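Local coordinates for sulfur oxidation protein soxB (Thermus thermophilus, PDB 2WDD), which hydrolyses the sulfur-sulfur bond of a cysteine S-thiosulfonate in the Sox sulfur-oxidation pathway, at a site holding two manganese ions, at residues Y21-L32 and L110-E121; L198-R206 and A246-A255. One frame throughout, in Å; residues are numbered along the deposited sequence.

Contact 1 (Y21-L32 and L110-E121)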
loop_
_atom_site.group_PDB
_atom_site.type_symbol
_atom_site.label_atom_id
_atom_site.label_comp_id
_atom_site.label_asym_id
_atom_site.label_seq_id
_atom_site.Cartn_x
_atom_site.Cartn_y
_atom_site.Cartn_z
ATOM N N TYR A 21 8.463 14.341 -18.070
ATOM C CA TYR A 21 8.520 13.117 -18.860
ATOM C C TYR A 21 9.550 13.022 -19.989
ATOM O O TYR A 21 9.884 11.921 -20.427
ATOM C CB TYR A 21 7.125 12.800 -19.395
ATOM C CG TYR A 21 6.028 13.010 -18.373
ATOM C CD1 TYR A 21 6.019 12.293 -17.183
ATOM C CD2 TYR A 21 5.005 13.925 -18.595
ATOM C CE1 TYR A 21 5.028 12.480 -16.245
ATOM C CE2 TYR A 21 4.005 14.119 -17.661
ATOM C CZ TYR A 21 4.024 13.388 -16.487
ATOM O OH TYR A 21 3.028 13.558 -15.556
ATOM N N ASP A 22 10.039 14.163 -20.469
ATOM C CA ASP A 22 11.009 14.175 -21.564
ATOM C C ASP A 22 12.432 13.941 -21.069
ATOM O O ASP A 22 13.205 14.884 -20.900
ATOM C CB ASP A 22 10.929 15.490 -22.346
ATOM C CG ASP A 22 11.753 15.460 -23.623
ATOM O OD1 ASP A 22 11.941 14.363 -24.187
ATOM O OD2 ASP A 22 12.211 16.535 -24.062
ATOM N N LEU A 23 12.774 12.675 -20.851
ATOM C CA LEU A 23 14.094 12.298 -20.361
ATOM C C LEU A 23 15.020 11.811 -21.466
ATOM O O LEU A 23 14.612 11.065 -22.349
ATOM C CB LEU A 23 13.959 11.185 -19.315
ATOM C CG LEU A 23 13.377 11.532 -17.945
ATOM C CD1 LEU A 23 12.918 10.251 -17.254
ATOM C CD2 LEU A 23 14.416 12.248 -17.096
ATOM N N PRO A 24 16.305 12.183 -21.390
ATOM C CA PRO A 24 17.275 11.715 -22.384
ATOM C C PRO A 24 17.600 10.249 -22.126
ATOM O O PRO A 24 17.315 9.721 -21.049
ATOM C CB PRO A 24 18.507 12.586 -22.108
ATOM C CG PRO A 24 18.353 13.049 -20.705
ATOM C CD PRO A 24 16.880 13.183 -20.474
ATOM N N PRO A 25 18.199 9.568 -23.113
ATOM C CA PRO A 25 18.538 8.151 -22.933
ATOM C C PRO A 25 19.589 7.963 -21.844
ATOM O O PRO A 25 20.377 8.865 -21.568
ATOM C CB PRO A 25 19.129 7.751 -24.296
ATOM C CG PRO A 25 18.625 8.780 -25.258
ATOM C CD PRO A 25 18.516 10.049 -24.469
ATOM N N TYR A 26 19.593 6.784 -21.228
ATOM C CA TYR A 26 20.575 6.445 -20.209
ATOM C C TYR A 26 20.636 4.938 -20.018
ATOM O O TYR A 26 19.620 4.299 -19.757
ATOM C CB TYR A 26 20.247 7.104 -18.864
ATOM C CG TYR A 26 21.301 6.849 -17.797
ATOM C CD1 TYR A 26 22.294 7.787 -17.532
ATOM C CD2 TYR A 26 21.329 5.653 -17.086
ATOM C CE1 TYR A 26 23.275 7.547 -16.582
ATOM C CE2 TYR A 26 22.305 5.407 -16.126
ATOM C CZ TYR A 26 23.269 6.359 -15.875
ATOM O OH TYR A 26 24.230 6.131 -14.914
ATOM N N GLY A 27 21.833 4.378 -20.146
ATOM C CA GLY A 27 22.067 2.970 -19.898
ATOM C C GLY A 27 21.651 1.944 -20.932
ATOM O O GLY A 27 21.330 2.266 -22.083
ATOM N N ASP A 28 21.675 0.690 -20.490
ATOM C CA ASP A 28 21.389 -0.468 -21.321
ATOM C C ASP A 28 19.972 -1.001 -21.176
ATOM O O ASP A 28 19.460 -1.660 -22.081
ATOM C CB ASP A 28 22.357 -1.589 -20.953
ATOM C CG ASP A 28 23.803 -1.128 -20.940
ATOM O OD1 ASP A 28 24.315 -0.791 -22.027
ATOM O OD2 ASP A 28 24.427 -1.096 -19.856
ATOM N N ALA A 29 19.366 -0.768 -20.018
ATOM C CA ALA A 29 18.031 -1.294 -19.763
ATOM C C ALA A 29 17.223 -0.298 -18.962
ATOM O O ALA A 29 17.764 0.455 -18.151
ATOM C CB ALA A 29 18.123 -2.613 -19.002
ATOM N N THR A 30 15.918 -0.315 -19.174
ATOM C CA THR A 30 15.043 0.563 -18.425
ATOM C C THR A 30 13.948 -0.260 -17.797
ATOM O O THR A 30 13.289 -1.041 -18.478
ATOM C CB THR A 30 14.434 1.650 -19.300
ATOM O OG1 THR A 30 15.483 2.486 -19.808
ATOM C CG2 THR A 30 13.448 2.501 -18.481
ATOM N N LEU A 31 13.733 -0.046 -16.503
ATOM C CA LEU A 31 12.648 -0.709 -15.789
ATOM C C LEU A 31 11.574 0.348 -15.518
ATOM O O LEU A 31 11.872 1.453 -15.042
ATOM C CB LEU A 31 13.144 -1.321 -14.474
ATOM C CG LEU A 31 14.411 -2.188 -14.538
ATOM C CD1 LEU A 31 14.759 -2.724 -13.169
ATOM C CD2 LEU A 31 14.218 -3.331 -15.537
ATOM N N LEU A 32 10.339 0.034 -15.891
ATOM C CA LEU A 32 9.192 0.911 -15.661
ATOM C C LEU A 32 8.415 0.174 -14.581
ATOM O O LEU A 32 7.839 -0.889 -14.826
ATOM C CB LEU A 32 8.366 1.094 -16.931
ATOM C CG LEU A 32 9.213 1.693 -18.073
ATOM C CD1 LEU A 32 8.430 1.761 -19.391
ATOM C CD2 LEU A 32 9.764 3.076 -17.683
ATOM N N LEU A 110 1.372 6.883 -19.758
ATOM C CA LEU A 110 2.731 7.168 -19.320
ATOM C C LEU A 110 3.685 6.001 -19.585
ATOM O O LEU A 110 4.783 6.188 -20.107
ATOM C CB LEU A 110 2.743 7.546 -17.836
ATOM C CG LEU A 110 4.113 7.920 -17.260
ATOM C CD1 LEU A 110 4.773 9.013 -18.106
ATOM C CD2 LEU A 110 3.948 8.370 -15.817
ATOM N N ILE A 111 3.276 4.788 -19.224
ATOM C CA ILE A 111 4.117 3.621 -19.458
ATOM C C ILE A 111 4.422 3.503 -20.950
ATOM O O ILE A 111 5.560 3.248 -21.340
ATOM C CB ILE A 111 3.439 2.331 -18.933
ATOM C CG1 ILE A 111 3.390 2.344 -17.402
ATOM C CG2 ILE A 111 4.153 1.076 -19.453
ATOM C CD1 ILE A 111 2.496 1.271 -16.802
ATOM N N ARG A 112 3.399 3.672 -21.777
ATOM C CA ARG A 112 3.585 3.555 -23.223
ATOM C C ARG A 112 4.511 4.640 -23.752
ATOM O O ARG A 112 5.362 4.383 -24.602
ATOM C CB ARG A 112 2.236 3.599 -23.940
ATOM C CG ARG A 112 1.478 2.301 -23.824
ATOM C CD ARG A 112 0.125 2.390 -24.473
ATOM N NE ARG A 112 -0.609 1.142 -24.314
ATOM C CZ ARG A 112 -1.914 1.012 -24.522
ATOM N NH1 ARG A 112 -2.629 2.059 -24.906
ATOM N NH2 ARG A 112 -2.498 -0.163 -24.346
ATOM N N ASP A 113 4.341 5.852 -23.246
ATOM C CA ASP A 113 5.179 6.974 -23.664
ATOM C C ASP A 113 6.641 6.634 -23.394
ATOM O O ASP A 113 7.492 6.712 -24.281
ATOM C CB ASP A 113 4.783 8.236 -22.895
ATOM C CG ASP A 113 5.686 9.418 -23.200
ATOM O OD1 ASP A 113 5.483 10.055 -24.253
ATOM O OD2 ASP A 113 6.547 9.751 -22.359
ATOM N N GLN A 114 6.920 6.212 -22.168
ATOM C CA GLN A 114 8.283 5.900 -21.779
ATOM C C GLN A 114 8.871 4.704 -22.501
ATOM O O GLN A 114 10.036 4.725 -22.914
ATOM C CB GLN A 114 8.370 5.741 -20.260
ATOM C CG GLN A 114 7.975 7.014 -19.534
ATOM C CD GLN A 114 8.984 8.124 -19.748
ATOM O OE1 GLN A 114 10.155 7.969 -19.416
ATOM N NE2 GLN A 114 8.527 9.267 -20.260
ATOM N N LYS A 115 8.074 3.655 -22.657
ATOM C CA LYS A 115 8.555 2.462 -23.339
ATOM C C LYS A 115 8.887 2.772 -24.798
ATOM O O LYS A 115 9.900 2.309 -25.314
ATOM C CB LYS A 115 7.526 1.329 -23.261
ATOM C CG LYS A 115 8.075 -0.016 -23.715
ATOM C CD LYS A 115 7.155 -1.161 -23.319
ATOM C CE LYS A 115 7.561 -2.451 -24.015
ATOM N NZ LYS A 115 6.561 -3.531 -23.792
ATOM N N ALA A 116 8.033 3.557 -25.452
ATOM C CA ALA A 116 8.256 3.921 -26.855
ATOM C C ALA A 116 9.551 4.716 -26.975
ATOM O O ALA A 116 10.361 4.486 -27.874
ATOM C CB ALA A 116 7.082 4.736 -27.384
ATOM N N ARG A 117 9.730 5.658 -26.056
ATOM C CA ARG A 117 10.928 6.485 -26.042
ATOM C C ARG A 117 12.168 5.607 -25.943
ATOM O O ARG A 117 13.120 5.783 -26.708
ATOM C CB ARG A 117 10.900 7.467 -24.870
ATOM C CG ARG A 117 9.924 8.619 -25.029
ATOM C CD ARG A 117 9.903 9.472 -23.771
ATOM N NE ARG A 117 8.759 10.376 -23.727
ATOM C CZ ARG A 117 8.857 11.702 -23.757
ATOM N NH1 ARG A 117 10.049 12.277 -23.839
ATOM N NH2 ARG A 117 7.765 12.452 -23.708
ATOM N N VAL A 118 12.157 4.666 -25.005
ATOM C CA VAL A 118 13.279 3.755 -24.794
ATOM C C VAL A 118 13.581 2.871 -25.997
ATOM O O VAL A 118 14.742 2.647 -26.340
ATOM C CB VAL A 118 13.079 2.907 -23.521
ATOM C CG1 VAL A 118 14.082 1.761 -23.472
ATOM C CG2 VAL A 118 13.188 3.783 -22.279
ATOM N N GLU A 119 12.536 2.338 -26.616
ATOM C CA GLU A 119 12.718 1.466 -27.768
ATOM C C GLU A 119 13.171 2.243 -29.005
ATOM O O GLU A 119 13.930 1.727 -29.825
ATOM C CB GLU A 119 11.465 0.625 -28.022
ATOM C CG GLU A 119 11.262 -0.442 -26.944
ATOM C CD GLU A 119 9.937 -1.176 -27.056
ATOM O OE1 GLU A 119 9.022 -0.675 -27.744
ATOM O OE2 GLU A 119 9.809 -2.254 -26.440
ATOM N N ALA A 120 12.761 3.504 -29.100
ATOM C CA ALA A 120 13.184 4.349 -30.211
ATOM C C ALA A 120 14.682 4.612 -30.096
ATOM O O ALA A 120 15.359 4.840 -31.100
ATOM C CB ALA A 120 12.410 5.654 -30.222
ATOM N N GLU A 121 15.190 4.568 -28.865
ATOM C CA GLU A 121 16.611 4.782 -28.585
ATOM C C GLU A 121 17.391 3.485 -28.758
ATOM O O GLU A 121 18.586 3.430 -28.461
ATOM C CB GLU A 121 16.814 5.237 -27.133
ATOM C CG GLU A 121 16.048 6.470 -26.705
ATOM C CD GLU A 121 16.025 6.626 -25.191
ATOM O OE1 GLU A 121 15.663 7.719 -24.707
ATOM O OE2 GLU A 121 16.367 5.653 -24.483
HETATM O O HOH W 1 14.290 8.444 -22.695
HETATM O O HOH W 2 13.041 11.201 -24.752
HETATM O O HOH W 3 17.348 5.188 -21.461
#
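The carbonyl oxygen of Y21 is met from several directions. Q114 NE2 donates to Y21 O across 3.0 Å, nearly straight (162°), in the carbonyl plane and on a lone pair. L23 N adds a weak bond to this oxygen, which goes with the inverse gamma turn centred on D22, and the guanidinium of R117 lays one face against it without bonding. A bend in the Q114 chain (chi2 -68°) brings its amide round to Y21, where NE2 can also donate to D113 OD2 at 2.9 Å, nearly along the C-O axis; OE1 accepts a hydrogen bond from R314. D113 OD2 takes a second donor, R117 NE at 2.7 Å, which comes from above the carboxylate plane. From R117, NH1 extends the network to D22 OD1 by a salt bridge with a weak bond. R117 and D22 each have two conformers, so the R117 links, above all that to D22, are less certain than the Q114 bonds.

Apolar contacts carry the strand side. The Y21 ring meets L110 with CD1 to CD1 at 3.6 Å, while its hydroxyl bonds to P333 O. Strand 29-32 and helix 110-120 run antiparallel (176°); helix 104-120 lies in the connection from strand 29-34 to its parallel neighbour 124-129, where K115 and V118 touch A125. L32 straddles the helix surface, CD1 4.0 Å from K115 CB and CD2 against Q114 CB. T30 turns OG1 and CB to V118 CG2, OG1 bonding on to D316. Past the helix end, the E121 carboxylate rests on the P25 ring, and a water, 2.8 Å from Y26 N, donates to E121 OE2. The leading loop is thus held by polar and water-mediated links, D113 probably steadying the amide that grips Y21 O, and the strand mainly by apolar side chains.

Contact 2 (L198-R206 and A246-A255)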
loop_
_atom_site.group_PDB
_atom_site.type_symbol
_atom_site.label_atom_id
_atom_site.label_comp_id
_atom_site.label_asym_id
_atom_site.label_seq_id
_atom_site.Cartn_x
_atom_site.Cartn_y
_atom_site.Cartn_z
ATOM N N LEU A 198 5.809 -23.152 -6.168
ATOM C CA LEU A 198 4.708 -23.170 -7.117
ATOM C C LEU A 198 4.912 -22.309 -8.357
ATOM O O LEU A 198 4.256 -22.526 -9.363
ATOM C CB LEU A 198 3.394 -22.825 -6.412
ATOM C CG LEU A 198 3.160 -23.852 -5.293
ATOM C CD1 LEU A 198 1.970 -23.518 -4.456
ATOM C CD2 LEU A 198 3.055 -25.283 -5.844
ATOM N N PHE A 199 5.847 -21.361 -8.302
ATOM C CA PHE A 199 6.082 -20.466 -9.428
ATOM C C PHE A 199 7.568 -20.320 -9.679
ATOM O O PHE A 199 8.379 -20.625 -8.808
ATOM C CB PHE A 199 5.513 -19.078 -9.115
ATOM C CG PHE A 199 4.056 -19.097 -8.739
ATOM C CD1 PHE A 199 3.096 -19.398 -9.686
ATOM C CD2 PHE A 199 3.667 -18.909 -7.423
ATOM C CE1 PHE A 199 1.750 -19.450 -9.347
ATOM C CE2 PHE A 199 2.323 -18.956 -7.069
ATOM C CZ PHE A 199 1.365 -19.218 -8.035
ATOM N N PRO A 200 7.933 -19.759 -10.841
ATOM C CA PRO A 200 9.365 -19.539 -11.063
ATOM C C PRO A 200 9.882 -18.459 -10.114
ATOM O O PRO A 200 9.182 -17.486 -9.823
ATOM C CB PRO A 200 9.421 -19.034 -12.511
ATOM C CG PRO A 200 8.148 -19.517 -13.148
ATOM C CD PRO A 200 7.126 -19.474 -12.041
ATOM N N ALA A 201 11.115 -18.624 -9.646
ATOM C CA ALA A 201 11.721 -17.648 -8.739
ATOM C C ALA A 201 12.198 -16.425 -9.502
ATOM O O ALA A 201 12.177 -15.310 -8.977
ATOM C CB ALA A 201 12.888 -18.268 -7.992
ATOM N N TYR A 202 12.677 -16.634 -10.724
ATOM C CA TYR A 202 13.226 -15.530 -11.503
ATOM C C TYR A 202 13.158 -15.765 -13.005
ATOM O O TYR A 202 12.881 -16.879 -13.468
ATOM C CB TYR A 202 14.695 -15.283 -11.100
ATOM C CG TYR A 202 15.636 -16.426 -11.452
ATOM C CD1 TYR A 202 16.145 -16.560 -12.735
ATOM C CD2 TYR A 202 16.008 -17.363 -10.497
ATOM C CE1 TYR A 202 16.991 -17.610 -13.066
ATOM C CE2 TYR A 202 16.836 -18.427 -10.817
ATOM C CZ TYR A 202 17.329 -18.540 -12.099
ATOM O OH TYR A 202 18.165 -19.589 -12.401
ATOM N N ARG A 203 13.403 -14.701 -13.764
ATOM C CA ARG A 203 13.477 -14.782 -15.219
ATOM C C ARG A 203 14.666 -13.941 -15.665
ATOM O O ARG A 203 14.823 -12.815 -15.208
ATOM C CB ARG A 203 12.206 -14.269 -15.888
ATOM C CG ARG A 203 12.267 -14.288 -17.418
ATOM C CD ARG A 203 12.436 -15.709 -17.959
ATOM N NE ARG A 203 11.523 -16.619 -17.275
ATOM C CZ ARG A 203 11.811 -17.870 -16.933
ATOM N NH1 ARG A 203 12.972 -18.413 -17.272
ATOM N NH2 ARG A 203 10.911 -18.594 -16.285
ATOM N N ILE A 204 15.489 -14.481 -16.559
ATOM C CA ILE A 204 16.628 -13.737 -17.090
ATOM C C ILE A 204 16.241 -13.126 -18.424
ATOM O O ILE A 204 15.656 -13.793 -19.282
ATOM C CB ILE A 204 17.894 -14.605 -17.203
ATOM C CG1 ILE A 204 18.379 -15.029 -15.816
ATOM C CG2 ILE A 204 19.005 -13.836 -17.938
ATOM C CD1 ILE A 204 19.425 -16.128 -15.842
ATOM N N HIS A 205 16.544 -11.843 -18.583
ATOM C CA HIS A 205 16.218 -11.110 -19.794
ATOM C C HIS A 205 17.480 -10.607 -20.474
ATOM O O HIS A 205 18.393 -10.122 -19.816
ATOM C CB HIS A 205 15.362 -9.899 -19.447
ATOM C CG HIS A 205 13.984 -10.253 -18.987
ATOM N ND1 HIS A 205 12.916 -10.358 -19.852
ATOM C CD2 HIS A 205 13.496 -10.509 -17.750
ATOM C CE1 HIS A 205 11.833 -10.692 -19.169
ATOM N NE2 HIS A 205 12.160 -10.793 -17.894
ATOM N N ARG A 206 17.502 -10.682 -21.800
ATOM C CA ARG A 206 18.636 -10.182 -22.556
ATOM C C ARG A 206 18.536 -8.666 -22.632
ATOM O O ARG A 206 17.497 -8.117 -22.999
ATOM C CB ARG A 206 18.646 -10.775 -23.966
ATOM C CG ARG A 206 19.232 -12.175 -24.042
ATOM C CD ARG A 206 19.877 -12.435 -25.400
ATOM N NE ARG A 206 18.886 -12.720 -26.434
ATOM C CZ ARG A 206 19.163 -12.821 -27.731
ATOM N NH1 ARG A 206 18.195 -13.083 -28.598
ATOM N NH2 ARG A 206 20.407 -12.664 -28.162
ATOM N N ALA A 246 18.539 -18.795 -5.162
ATOM C CA ALA A 246 17.912 -18.310 -6.383
ATOM C C ALA A 246 18.805 -17.248 -7.035
ATOM O O ALA A 246 19.005 -17.240 -8.251
ATOM C CB ALA A 246 16.522 -17.740 -6.083
ATOM N N VAL A 247 19.320 -16.334 -6.220
ATOM C CA VAL A 247 20.204 -15.288 -6.716
ATOM C C VAL A 247 21.463 -15.920 -7.316
ATOM O O VAL A 247 21.864 -15.576 -8.428
ATOM C CB VAL A 247 20.560 -14.287 -5.612
ATOM C CG1 VAL A 247 21.717 -13.376 -6.060
ATOM C CG2 VAL A 247 19.334 -13.473 -5.204
ATOM N N ASP A 248 22.044 -16.868 -6.586
ATOM C CA ASP A 248 23.240 -17.575 -7.046
ATOM C C ASP A 248 22.969 -18.337 -8.345
ATOM O O ASP A 248 23.784 -18.315 -9.277
ATOM C CB ASP A 248 23.751 -18.534 -5.964
ATOM C CG ASP A 248 24.358 -17.804 -4.766
ATOM O OD1 ASP A 248 24.697 -16.609 -4.901
ATOM O OD2 ASP A 248 24.513 -18.430 -3.693
ATOM N N LYS A 249 21.825 -19.011 -8.407
ATOM C CA LYS A 249 21.474 -19.783 -9.592
ATOM C C LYS A 249 21.336 -18.897 -10.824
ATOM O O LYS A 249 21.844 -19.227 -11.896
ATOM C CB LYS A 249 20.201 -20.599 -9.356
ATOM C CG LYS A 249 19.849 -21.546 -10.497
ATOM C CD LYS A 249 18.582 -22.333 -10.187
ATOM C CE LYS A 249 18.072 -23.066 -11.419
ATOM N NZ LYS A 249 16.824 -23.825 -11.135
ATOM N N ALA A 250 20.666 -17.757 -10.675
ATOM C CA ALA A 250 20.512 -16.837 -11.793
ATOM C C ALA A 250 21.895 -16.444 -12.321
ATOM O O ALA A 250 22.105 -16.350 -13.529
ATOM C CB ALA A 250 19.737 -15.593 -11.357
ATOM N N ARG A 251 22.822 -16.192 -11.404
ATOM C CA ARG A 251 24.178 -15.798 -11.787
ATOM C C ARG A 251 24.934 -16.947 -12.445
ATOM O O ARG A 251 25.684 -16.740 -13.397
ATOM C CB ARG A 251 24.934 -15.236 -10.586
ATOM C CG ARG A 251 24.574 -13.775 -10.294
ATOM C CD ARG A 251 25.317 -13.216 -9.080
ATOM N NE ARG A 251 24.818 -11.889 -8.717
ATOM C CZ ARG A 251 24.997 -10.798 -9.453
ATOM N NH1 ARG A 251 25.684 -10.863 -10.585
ATOM N NH2 ARG A 251 24.484 -9.642 -9.062
ATOM N N ALA A 252 24.688 -18.165 -11.975
ATOM C CA ALA A 252 25.324 -19.342 -12.568
ATOM C C ALA A 252 24.792 -19.589 -13.975
ATOM O O ALA A 252 25.494 -20.136 -14.829
ATOM C CB ALA A 252 25.118 -20.556 -11.695
ATOM N N GLU A 253 23.560 -19.151 -14.230
ATOM C CA GLU A 253 22.960 -19.295 -15.547
ATOM C C GLU A 253 23.349 -18.147 -16.472
ATOM O O GLU A 253 22.915 -18.097 -17.626
ATOM C CB GLU A 253 21.437 -19.428 -15.442
ATOM C CG GLU A 253 21.004 -20.732 -14.799
ATOM C CD GLU A 253 19.515 -20.980 -14.916
ATOM O OE1 GLU A 253 18.754 -19.992 -14.972
ATOM O OE2 GLU A 253 19.107 -22.162 -14.947
ATOM N N GLY A 254 24.163 -17.220 -15.970
ATOM C CA GLY A 254 24.648 -16.124 -16.792
ATOM C C GLY A 254 24.194 -14.704 -16.494
ATOM O O GLY A 254 24.585 -13.780 -17.203
ATOM N N ALA A 255 23.367 -14.508 -15.473
ATOM C CA ALA A 255 22.918 -13.153 -15.152
ATOM C C ALA A 255 24.090 -12.280 -14.709
ATOM O O ALA A 255 24.865 -12.673 -13.848
ATOM C CB ALA A 255 21.835 -13.182 -14.072
#
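A246 meets the other segment first, its CB 4.1 Å from A201 CB, while its carbonyl lies near CE2 of Y202. One turn on, K249 runs its extended chain past the phenol, CG 3.2 Å from Y202 OH. A250 follows with a CH-pi contact: its CB stands 3.8 Å from the centroid of the Y202 ring and only 9° off the ring normal. The tyrosine reaches this spot because its CG sits between the backbone N and the carbonyl carbon (chi1 66°), turning the ring toward the helix. A250 O is approached by I204 CD1 at 3.5 Å. E253 then receives the hydroxyl: Y202 OH donates to OE1 over 2.7 Å, coming from above the carboxylate plane, while OE1 itself lies at the ring edge. A phenylalanine at Y202 could keep the ring over A250 but would probably leave E253 without this donor and its carboxylate freer to turn. At G254, positive phi ends the helix in a Schellman motif, and the chain turns back so that A255 CB lies 4.2 Å from I204 CD1. Helix 246-252 runs 29° from the direction of strand 202-206. This strand is an outermost one of its sheet; the neighbouring strand 210-217 lends A213 to A250 and A255, and helix 240-252 makes the beta-alpha-beta crossover from 210-217 to 257-262.

Contact 1 closes along the chain before contact 2 opens; their centres lie 24 Å apart and their nearest atoms about 7 Å, without touching. Each sets a helix on its own mixed sheet: 104-120 on the sheet holding 29-34 and 124-129, and 240-252 on the one holding 202-207, 210-217 and 257-262. This fits the helix-sheet-sheet-helix sandwich of the metallophosphatase fold. The two sheets meet partly through H205 with H159 and R203 with E183. Both contacts are remote from the metals, yet strands 29-34, 124-129 and 257-262 each lead into manganese ligands: D36 and H38, D132, and H263, respectively. Both halves therefore deliver ligands to one site.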